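Local coordinates for hypothetical protein CG14615-PA (Drosophila melanogaster, PDB 1SQH) that is of uncharacterised function but probably transfers acyl groups, perhaps to glycine, at residues W107-W118 with F131-R142. Residues are numbered along the deposited sequence; the frame is centred on the assembly and turned at random.
Sequences WECLEQTQLIEW and FCNRVKELAVSR
One face of Trp107 carries the extended side chain of Arg134, whose CD lies 3.5 Å from the centroid of the five-membered ring; its guanidinium lies nearly flat on the indole, planes 12° apart, in a cation-pi stack, while Phe131 and Val135 line the ring's edge. This packing joins helices 104-112 and 129-141, which strand 123-128 links in the chain as a helix-strand-helix unit, consistent with the acetyltransferase-like fold of its family. Trp118, beyond the first helix, receives Leu138 CG and Arg142 CG on one face, Ile116 CG2 on the opposite face, and Val135 CG2 near its plane at the edge. The axes of segments 107-112 and 131-141 run roughly parallel, 22° apart. Trp107 is a knob in a hole formed by Phe131, Arg134, Val135 and Leu138, with its CH2 3.6 Å from Val135 CB. Between the two indoles, Leu138 CD2 lies 3.6 Å from Trp118 CH2 and also touches Trp107 CZ3 and Leu110 CB. With CG anti to its backbone N (chi1 -174°), Arg134 runs out along the indole until NH2 meets Glu111 OE2 at 3.2 Å. NH2 approaches OE2 from above the carboxylate plane, and the salt bridge, together with the stack, would help fix the guanidinium's rotation. Behind the interface, Val135 rests on Ile297 of strand 289-299. At the far end the bent chain of Arg142 gives a weak hydrogen bond from NH1 to Glu111 O, while its NH2 donates to a water 2.7 Å away.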
loop_
_atom_site.group_PDB
_atom_site.type_symbol
_atom_site.label_atom_id
_atom_site.label_comp_id
_atom_site.label_asym_id
_atom_site.label_seq_id
_atom_site.Cartn_x
_atom_site.Cartn_y
_atom_site.Cartn_z
ATOM N N TRP A 107 9.393 -8.891 18.307
ATOM C CA TRP A 107 10.215 -7.844 18.889
ATOM C C TRP A 107 11.669 -8.252 19.010
ATOM O O TRP A 107 12.564 -7.402 19.018
ATOM C CB TRP A 107 9.653 -7.423 20.243
ATOM C CG TRP A 107 8.375 -6.675 20.088
ATOM C CD1 TRP A 107 7.129 -7.092 20.444
ATOM C CD2 TRP A 107 8.213 -5.393 19.470
ATOM N NE1 TRP A 107 6.191 -6.146 20.084
ATOM C CE2 TRP A 107 6.833 -5.094 19.485
ATOM C CE3 TRP A 107 9.102 -4.468 18.902
ATOM C CZ2 TRP A 107 6.320 -3.899 18.951
ATOM C CZ3 TRP A 107 8.590 -3.279 18.368
ATOM C CH2 TRP A 107 7.213 -3.010 18.399
ATOM N N GLU A 108 11.911 -9.552 19.102
ATOM C CA GLU A 108 13.281 -10.029 19.169
ATOM C C GLU A 108 13.882 -9.632 17.819
ATOM O O GLU A 108 15.010 -9.133 17.737
ATOM C CB GLU A 108 13.294 -11.545 19.344
ATOM C CG GLU A 108 14.618 -12.123 19.777
ATOM C CD GLU A 108 14.464 -13.539 20.287
ATOM O OE1 GLU A 108 13.677 -13.738 21.238
ATOM O OE2 GLU A 108 15.121 -14.452 19.740
ATOM N N CYS A 109 13.097 -9.834 16.762
ATOM C CA CYS A 109 13.513 -9.490 15.411
ATOM C C CYS A 109 13.745 -7.992 15.236
ATOM O O CYS A 109 14.821 -7.563 14.814
ATOM C CB CYS A 109 12.454 -9.927 14.394
ATOM S SG CYS A 109 12.449 -11.683 13.984
ATOM N N LEU A 110 12.728 -7.200 15.554
ATOM C CA LEU A 110 12.820 -5.755 15.378
ATOM C C LEU A 110 13.905 -5.085 16.211
ATOM O O LEU A 110 14.518 -4.126 15.761
ATOM C CB LEU A 110 11.460 -5.097 15.661
ATOM C CG LEU A 110 10.268 -5.433 14.745
ATOM C CD1 LEU A 110 9.078 -4.577 15.165
ATOM C CD2 LEU A 110 10.604 -5.165 13.280
ATOM N N GLU A 111 14.147 -5.599 17.412
ATOM C CA GLU A 111 15.148 -5.022 18.303
ATOM C C GLU A 111 16.584 -5.472 18.013
ATOM O O GLU A 111 17.521 -4.683 18.132
ATOM C CB GLU A 111 14.787 -5.346 19.757
ATOM C CG GLU A 111 13.406 -4.865 20.165
ATOM C CD GLU A 111 12.991 -5.355 21.545
ATOM O OE1 GLU A 111 13.280 -6.530 21.862
ATOM O OE2 GLU A 111 12.364 -4.576 22.300
ATOM N N GLN A 112 16.761 -6.729 17.614
ATOM C CA GLN A 112 18.100 -7.252 17.348
ATOM C C GLN A 112 18.646 -7.062 15.945
ATOM O O GLN A 112 19.841 -7.260 15.717
ATOM C CB GLN A 112 18.165 -8.741 17.691
ATOM C CG GLN A 112 18.233 -9.034 19.180
ATOM C CD GLN A 112 18.307 -10.519 19.462
ATOM O OE1 GLN A 112 19.138 -11.225 18.893
ATOM N NE2 GLN A 112 17.438 -11.001 20.343
ATOM N N THR A 113 17.787 -6.684 15.008
ATOM C CA THR A 113 18.205 -6.506 13.624
ATOM C C THR A 113 18.942 -5.191 13.398
ATOM O O THR A 113 18.849 -4.257 14.198
ATOM C CB THR A 113 16.983 -6.545 12.664
ATOM O OG1 THR A 113 17.432 -6.490 11.302
ATOM C CG2 THR A 113 16.047 -5.365 12.938
ATOM N N GLN A 114 19.675 -5.130 12.296
ATOM C CA GLN A 114 20.409 -3.927 11.933
ATOM C C GLN A 114 20.126 -3.632 10.467
ATOM O O GLN A 114 20.856 -2.883 9.825
ATOM C CB GLN A 114 21.910 -4.131 12.133
ATOM C CG GLN A 114 22.296 -4.549 13.539
ATOM C CD GLN A 114 23.790 -4.694 13.691
ATOM O OE1 GLN A 114 24.427 -5.484 12.982
ATOM N NE2 GLN A 114 24.368 -3.928 14.615
ATOM N N LEU A 115 19.066 -4.238 9.935
ATOM C CA LEU A 115 18.711 -4.018 8.539
ATOM C C LEU A 115 17.763 -2.830 8.399
ATOM O O LEU A 115 17.540 -2.340 7.291
ATOM C CB LEU A 115 18.054 -5.270 7.948
ATOM C CG LEU A 115 18.790 -6.605 8.096
ATOM C CD1 LEU A 115 18.059 -7.670 7.280
ATOM C CD2 LEU A 115 20.224 -6.475 7.621
ATOM N N ILE A 116 17.217 -2.373 9.525
ATOM C CA ILE A 116 16.280 -1.254 9.548
ATOM C C ILE A 116 17.002 0.072 9.780
ATOM O O ILE A 116 17.848 0.187 10.666
ATOM C CB ILE A 116 15.216 -1.448 10.651
ATOM C CG1 ILE A 116 14.356 -2.675 10.336
ATOM C CG2 ILE A 116 14.350 -0.219 10.756
ATOM C CD1 ILE A 116 13.299 -2.974 11.374
ATOM N N GLU A 117 16.656 1.076 8.985
ATOM C CA GLU A 117 17.291 2.386 9.080
ATOM C C GLU A 117 16.538 3.337 10.014
ATOM O O GLU A 117 15.950 4.330 9.586
ATOM C CB GLU A 117 17.422 2.958 7.667
ATOM C CG GLU A 117 17.965 1.912 6.696
ATOM C CD GLU A 117 18.111 2.418 5.279
ATOM O OE1 GLU A 117 17.455 3.425 4.941
ATOM O OE2 GLU A 117 18.863 1.799 4.494
ATOM N N TRP A 118 16.579 3.013 11.304
ATOM C CA TRP A 118 15.917 3.790 12.349
ATOM C C TRP A 118 16.300 5.253 12.337
ATOM O O TRP A 118 15.507 6.113 12.711
ATOM C CB TRP A 118 16.277 3.245 13.736
ATOM C CG TRP A 118 15.912 1.821 13.967
ATOM C CD1 TRP A 118 16.758 0.758 14.025
ATOM C CD2 TRP A 118 14.598 1.304 14.187
ATOM N NE1 TRP A 118 16.054 -0.395 14.272
ATOM C CE2 TRP A 118 14.725 -0.087 14.375
ATOM C CE3 TRP A 118 13.322 1.884 14.242
ATOM C CZ2 TRP A 118 13.623 -0.912 14.616
ATOM C CZ3 TRP A 118 12.224 1.064 14.482
ATOM C CH2 TRP A 118 12.386 -0.321 14.666
ATOM N N PHE A 131 1.316 -2.489 18.233
ATOM C CA PHE A 131 2.765 -2.435 18.080
ATOM C C PHE A 131 3.252 -0.994 18.045
ATOM O O PHE A 131 4.446 -0.735 18.197
ATOM C CB PHE A 131 3.227 -3.105 16.773
ATOM C CG PHE A 131 2.863 -4.560 16.650
ATOM C CD1 PHE A 131 2.973 -5.425 17.736
ATOM C CD2 PHE A 131 2.457 -5.076 15.420
ATOM C CE1 PHE A 131 2.683 -6.802 17.600
ATOM C CE2 PHE A 131 2.167 -6.442 15.266
ATOM C CZ PHE A 131 2.280 -7.307 16.359
ATOM N N CYS A 132 2.332 -0.056 17.847
ATOM C CA CYS A 132 2.700 1.349 17.744
ATOM C C CYS A 132 3.532 1.961 18.874
ATOM O O CYS A 132 4.609 2.504 18.619
ATOM C CB CYS A 132 1.445 2.199 17.515
ATOM S SG CYS A 132 0.703 1.990 15.863
ATOM N N ASN A 133 3.049 1.881 20.110
ATOM C CA ASN A 133 3.773 2.479 21.234
ATOM C C ASN A 133 5.167 1.883 21.404
ATOM O O ASN A 133 6.165 2.608 21.446
ATOM C CB ASN A 133 2.980 2.312 22.538
ATOM C CG ASN A 133 3.459 3.254 23.646
ATOM O OD1 ASN A 133 3.320 4.477 23.541
ATOM N ND2 ASN A 133 4.024 2.683 24.712
ATOM N N ARG A 134 5.237 0.562 21.492
ATOM C CA ARG A 134 6.520 -0.085 21.672
ATOM C C ARG A 134 7.494 0.213 20.539
ATOM O O ARG A 134 8.666 0.476 20.789
ATOM C CB ARG A 134 6.340 -1.593 21.824
ATOM C CG ARG A 134 7.624 -2.319 22.160
ATOM C CD ARG A 134 7.383 -3.756 22.590
ATOM N NE ARG A 134 8.645 -4.409 22.921
ATOM C CZ ARG A 134 8.757 -5.655 23.369
ATOM N NH1 ARG A 134 7.675 -6.406 23.548
ATOM N NH2 ARG A 134 9.958 -6.154 23.633
ATOM N N VAL A 135 7.025 0.200 19.295
ATOM C CA VAL A 135 7.937 0.464 18.187
ATOM C C VAL A 135 8.459 1.900 18.212
ATOM O O VAL A 135 9.569 2.172 17.749
ATOM C CB VAL A 135 7.277 0.212 16.821
ATOM C CG1 VAL A 135 6.376 1.381 16.447
ATOM C CG2 VAL A 135 8.347 -0.003 15.769
ATOM N N LYS A 136 7.667 2.822 18.748
ATOM C CA LYS A 136 8.112 4.207 18.810
ATOM C C LYS A 136 9.191 4.349 19.883
ATOM O O LYS A 136 10.139 5.123 19.720
ATOM C CB LYS A 136 6.933 5.142 19.094
ATOM C CG LYS A 136 5.880 5.166 17.975
ATOM C CD LYS A 136 4.640 5.959 18.372
ATOM C CE LYS A 136 3.509 5.795 17.348
ATOM N NZ LYS A 136 2.281 6.567 17.716
ATOM N N GLU A 137 9.048 3.592 20.970
ATOM C CA GLU A 137 10.024 3.611 22.062
ATOM C C GLU A 137 11.352 3.096 21.515
ATOM O O GLU A 137 12.418 3.668 21.762
ATOM C CB GLU A 137 9.551 2.715 23.208
ATOM C CG GLU A 137 8.262 3.175 23.886
ATOM C CD GLU A 137 7.725 2.146 24.877
ATOM O OE1 GLU A 137 8.482 1.750 25.797
ATOM O OE2 GLU A 137 6.550 1.727 24.734
ATOM N N LEU A 138 11.271 2.016 20.748
ATOM C CA LEU A 138 12.441 1.419 20.127
ATOM C C LEU A 138 13.126 2.445 19.232
ATOM O O LEU A 138 14.337 2.633 19.304
ATOM C CB LEU A 138 12.022 0.196 19.304
ATOM C CG LEU A 138 13.082 -0.529 18.476
ATOM C CD1 LEU A 138 14.314 -0.817 19.333
ATOM C CD2 LEU A 138 12.487 -1.819 17.936
ATOM N N ALA A 139 12.346 3.114 18.388
ATOM C CA ALA A 139 12.897 4.123 17.485
ATOM C C ALA A 139 13.724 5.138 18.262
ATOM O O ALA A 139 14.807 5.537 17.830
ATOM C CB ALA A 139 11.776 4.836 16.744
ATOM N N VAL A 140 13.196 5.554 19.410
ATOM C CA VAL A 140 13.873 6.522 20.258
ATOM C C VAL A 140 15.132 5.909 20.865
ATOM O O VAL A 140 16.182 6.557 20.917
ATOM C CB VAL A 140 12.946 7.011 21.387
ATOM C CG1 VAL A 140 13.698 7.958 22.315
ATOM C CG2 VAL A 140 11.741 7.713 20.782
ATOM N N SER A 141 15.030 4.658 21.302
ATOM C CA SER A 141 16.173 3.975 21.896
ATOM C C SER A 141 17.290 3.798 20.869
ATOM O O SER A 141 18.408 3.408 21.214
ATOM C CB SER A 141 15.769 2.596 22.429
ATOM O OG SER A 141 15.945 1.602 21.432
ATOM N N ARG A 142 16.989 4.080 19.607
ATOM C CA ARG A 142 17.985 3.933 18.557
ATOM C C ARG A 142 18.421 5.255 17.959
ATOM O O ARG A 142 19.072 5.283 16.916
ATOM C CB ARG A 142 17.462 3.018 17.455
ATOM C CG ARG A 142 17.031 1.651 17.955
ATOM C CD ARG A 142 18.072 1.049 18.892
ATOM N NE ARG A 142 18.128 -0.402 18.772
ATOM C CZ ARG A 142 18.457 -1.038 17.651
ATOM N NH1 ARG A 142 18.481 -2.361 17.626
ATOM N NH2 ARG A 142 18.766 -0.351 16.556
HETATM O O HOH W 1 19.988 -1.094 14.211
#